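Local coordinates for uncharacterized protein (Bacteroides ovatus, PDB 3P02) that is of unknown function, its N-terminal part belonging to a family of the E-set clan, which suggests an immunoglobulin-like beta-sandwich, at residues F59-D64 and A123-V128. Sequence-based numbering, arbitrary orientation.
Sequences FSLRDD and ALPLKV. With EDO (1,2-ethanediol), chain E.
Phe59 and Val128 lie side by side on the inner face of two antiparallel strands, the ring's CE1 3.5 Å from CG2 of Val128. Val128 chi1 of 58° sets CG2 opposite the backbone N and against the ring. A large apolar ring suits this buried place, where Leu107 and Phe15 also touch it. Farther along, CD1 of Leu61 touches both CD1 of Leu124, at 3.8 Å, and CD of Pro125, while Leu126, on the same face as Leu61, packs on Ile109 of strand 104-112. Pro125 has no N-H to donate, but its O accepts Arg62 N at 2.9 Å, 43° out of the carbonyl plane, where the partner chain is leaving the strand. The regular ladder precedes this bond, Ser60 and Lys127 forming a hydrogen-bonded pair in which each N meets the other's O. On this outer face a water links Ser60 OG to Lys127 O, at 3.0 and 2.9 Å respectively. Arg62 bends at chi2 (56°) and runs beside the extended Lys127 chain, CD against CD at 3.9 Å, so that the two aliphatic stems pack on each other. Their charged ends have different partners: NE and NH2 of Arg62 grip the Asp64 carboxylate side-on, NE to OD1 at 2.8 Å, whereas Lys127 NZ bonds to Tyr136 O and weakly to an ethanediol. Arg62 NH1 lies only 3.9 Å from Lys127 NZ, a repulsion that Asp64 probably offsets, and this pair of strands joins an apolar face to a hydrated, charged one.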
ATOM      1  N   PHE A  59     -24.592   7.829  -0.752  1.00 12.64           N
ATOM      2  CA  PHE A  59     -23.195   7.606  -0.371  1.00 13.36           C
ATOM      3  C   PHE A  59     -22.447   8.872  -0.620  1.00 20.99           C
ATOM      4  O   PHE A  59     -22.593   9.482  -1.685  1.00 21.69           O
ATOM      5  CB  PHE A  59     -22.584   6.467  -1.193  1.00 14.40           C
ATOM      6  CG  PHE A  59     -23.370   5.186  -1.113  1.00 16.24           C
ATOM      7  CD1 PHE A  59     -23.220   4.328  -0.031  1.00 19.20           C
ATOM      8  CD2 PHE A  59     -24.228   4.816  -2.138  1.00 17.83           C
ATOM      9  CE1 PHE A  59     -23.918   3.121   0.021  1.00 20.10           C
ATOM     10  CE2 PHE A  59     -24.957   3.629  -2.064  1.00 21.98           C
ATOM     11  CZ  PHE A  59     -24.800   2.789  -0.983  1.00 20.36           C
ATOM     12  N   SER A  60     -21.630   9.272   0.331  1.00 17.25           N
ATOM     13  CA  SER A  60     -20.892  10.495   0.131  1.00 18.08           C
ATOM     14  C   SER A  60     -19.549  10.418   0.761  1.00 20.86           C
ATOM     15  O   SER A  60     -19.339   9.685   1.735  1.00 16.62           O
ATOM     16  CB  SER A  60     -21.658  11.676   0.726  1.00 23.18           C
ATOM     17  OG  SER A  60     -21.687  11.601   2.141  1.00 31.92           O
ATOM     18  N   LEU A  61     -18.645  11.237   0.231  1.00 18.53           N
ATOM     19  CA  LEU A  61     -17.348  11.446   0.824  1.00 18.12           C
ATOM     20  C   LEU A  61     -17.607  12.119   2.171  1.00 21.32           C
ATOM     21  O   LEU A  61     -18.358  13.107   2.224  1.00 22.36           O
ATOM     22  CB  LEU A  61     -16.539  12.337  -0.121  1.00 18.42           C
ATOM     23  CG  LEU A  61     -15.216  12.847   0.413  1.00 23.31           C
ATOM     24  CD1 LEU A  61     -14.174  11.754   0.353  1.00 21.61           C
ATOM     25  CD2 LEU A  61     -14.768  14.057  -0.386  1.00 28.62           C
ATOM     26  N   ARG A  62     -17.075  11.555   3.263  1.00 16.91           N
ATOM     27  CA  ARG A  62     -17.323  12.095   4.602  1.00 17.70           C
ATOM     28  C   ARG A  62     -16.147  13.016   4.981  1.00 20.88           C
ATOM     29  O   ARG A  62     -15.038  12.564   5.268  1.00 19.99           O
ATOM     30  CB  ARG A  62     -17.558  10.924   5.563  1.00 19.76           C
ATOM     31  CG  ARG A  62     -18.097  11.323   6.908  1.00 18.11           C
ATOM     32  CD  ARG A  62     -19.392  12.123   6.882  1.00 11.57           C
ATOM     33  NE  ARG A  62     -19.432  12.834   8.164  1.00 14.95           N
ATOM     34  CZ  ARG A  62     -20.502  13.408   8.698  1.00 16.90           C
ATOM     35  NH1 ARG A  62     -21.692  13.321   8.092  1.00 14.50           N
ATOM     36  NH2 ARG A  62     -20.404  14.054   9.859  1.00 16.44           N
ATOM     37  N   ASP A  63     -16.409  14.334   4.926  1.00 18.96           N
ATOM     38  CA  ASP A  63     -15.417  15.398   5.070  0.50 18.70           C
ATOM     39  C   ASP A  63     -14.732  15.501   6.459  1.00 23.23           C
ATOM     40  O   ASP A  63     -13.659  16.097   6.540  1.00 24.16           O
ATOM     41  CB  ASP A  63     -16.068  16.735   4.689  0.50 20.51           C
ATOM     42  CG  ASP A  63     -16.546  16.774   3.238  0.50 24.83           C
ATOM     43  OD1 ASP A  63     -15.821  16.259   2.360  0.50 19.91           O
ATOM     44  OD2 ASP A  63     -17.645  17.322   2.985  0.50 31.98           O
ATOM     45  N   ASP A  64     -15.323  14.926   7.545  1.00 17.27           N
ATOM     46  CA  ASP A  64     -14.682  15.059   8.880  1.00 14.04           C
ATOM     47  C   ASP A  64     -13.992  13.789   9.423  1.00 16.93           C
ATOM     48  O   ASP A  64     -13.350  13.833  10.481  1.00 15.35           O
ATOM     49  CB  ASP A  64     -15.755  15.467   9.913  1.00 14.13           C
ATOM     50  CG  ASP A  64     -16.880  14.450  10.067  1.00 15.38           C
ATOM     51  OD1 ASP A  64     -16.940  13.502   9.247  1.00 15.80           O
ATOM     52  OD2 ASP A  64     -17.787  14.687  10.893  1.00 15.49           O
ATOM     53  N   ALA A 123      -6.531   7.744   1.704  1.00  9.77           N
ATOM     54  CA  ALA A 123      -7.732   7.084   2.195  1.00  9.35           C
ATOM     55  C   ALA A 123      -8.978   7.733   1.638  1.00 11.11           C
ATOM     56  O   ALA A 123      -9.020   8.934   1.413  1.00 10.96           O
ATOM     57  CB  ALA A 123      -7.760   7.093   3.732  1.00 10.52           C
ATOM     58  N   LEU A 124     -10.017   6.925   1.465  1.00  8.38           N
ATOM     59  CA  LEU A 124     -11.307   7.369   0.967  1.00  7.52           C
ATOM     60  C   LEU A 124     -12.380   7.092   2.051  1.00 10.96           C
ATOM     61  O   LEU A 124     -12.736   5.929   2.283  1.00 10.43           O
ATOM     62  CB  LEU A 124     -11.639   6.648  -0.362  1.00  8.28           C
ATOM     63  CG  LEU A 124     -13.015   6.933  -0.955  1.00 12.82           C
ATOM     64  CD1 LEU A 124     -13.207   8.443  -1.259  1.00 13.50           C
ATOM     65  CD2 LEU A 124     -13.266   6.065  -2.209  1.00 13.33           C
ATOM     66  N   PRO A 125     -12.818   8.164   2.757  1.00 10.43           N
ATOM     67  CA  PRO A 125     -13.807   7.994   3.829  1.00 10.22           C
ATOM     68  C   PRO A 125     -15.226   8.145   3.269  1.00 14.99           C
ATOM     69  O   PRO A 125     -15.539   9.159   2.653  1.00 13.75           O
ATOM     70  CB  PRO A 125     -13.423   9.121   4.811  1.00 11.22           C
ATOM     71  CG  PRO A 125     -12.945  10.248   3.919  1.00 13.52           C
ATOM     72  CD  PRO A 125     -12.358   9.571   2.653  1.00 10.48           C
ATOM     73  N   LEU A 126     -16.073   7.125   3.431  1.00 12.26           N
ATOM     74  CA  LEU A 126     -17.410   7.134   2.835  1.00 11.33           C
ATOM     75  C   LEU A 126     -18.474   6.891   3.840  1.00 13.68           C
ATOM     76  O   LEU A 126     -18.323   5.965   4.632  1.00 13.69           O
ATOM     77  CB  LEU A 126     -17.522   5.996   1.786  1.00 12.88           C
ATOM     78  CG  LEU A 126     -16.482   5.964   0.706  1.00 18.31           C
ATOM     79  CD1 LEU A 126     -16.641   4.712  -0.128  1.00 19.93           C
ATOM     80  CD2 LEU A 126     -16.614   7.177  -0.178  1.00 21.12           C
ATOM     81  N   LYS A 127     -19.581   7.623   3.760  1.00 10.31           N
ATOM     82  CA  LYS A 127     -20.677   7.364   4.684  1.00  9.85           C
ATOM     83  C   LYS A 127     -21.936   7.028   3.905  1.00 13.87           C
ATOM     84  O   LYS A 127     -22.178   7.606   2.853  1.00 13.26           O
ATOM     85  CB  LYS A 127     -20.930   8.594   5.593  1.00 11.65           C
ATOM     86  CG  LYS A 127     -22.047   8.357   6.625  1.00 15.64           C
ATOM     87  CD  LYS A 127     -22.185   9.481   7.635  1.00 14.74           C
ATOM     88  CE  LYS A 127     -23.244   9.131   8.648  1.00 14.76           C
ATOM     89  NZ  LYS A 127     -23.493  10.255   9.605  1.00 11.84           N
ATOM     90  N   VAL A 128     -22.739   6.126   4.450  1.00 11.83           N
ATOM     91  CA  VAL A 128     -24.024   5.738   3.889  1.00 12.46           C
ATOM     92  C   VAL A 128     -25.121   6.400   4.741  1.00 16.83           C
ATOM     93  O   VAL A 128     -25.007   6.425   5.976  1.00 16.16           O
ATOM     94  CB  VAL A 128     -24.189   4.182   3.744  1.00 16.18           C
ATOM     95  CG1 VAL A 128     -24.033   3.441   5.072  1.00 16.71           C
ATOM     96  CG2 VAL A 128     -25.519   3.832   3.075  1.00 16.13           C
TER
HETATM   97  C1  EDO E   4     -24.921  12.434   7.596  1.00 75.97           C
HETATM   98  O1  EDO E   4     -25.443  12.311   8.921  1.00 77.08           O
HETATM   99  C2  EDO E   4     -25.751  13.402   6.768  1.00 75.77           C
HETATM  100  O2  EDO E   4     -25.244  13.401   5.429  1.00 82.83           O
HETATM  101  O   HOH W   1     -24.080   9.816   2.699  1.00 26.94           O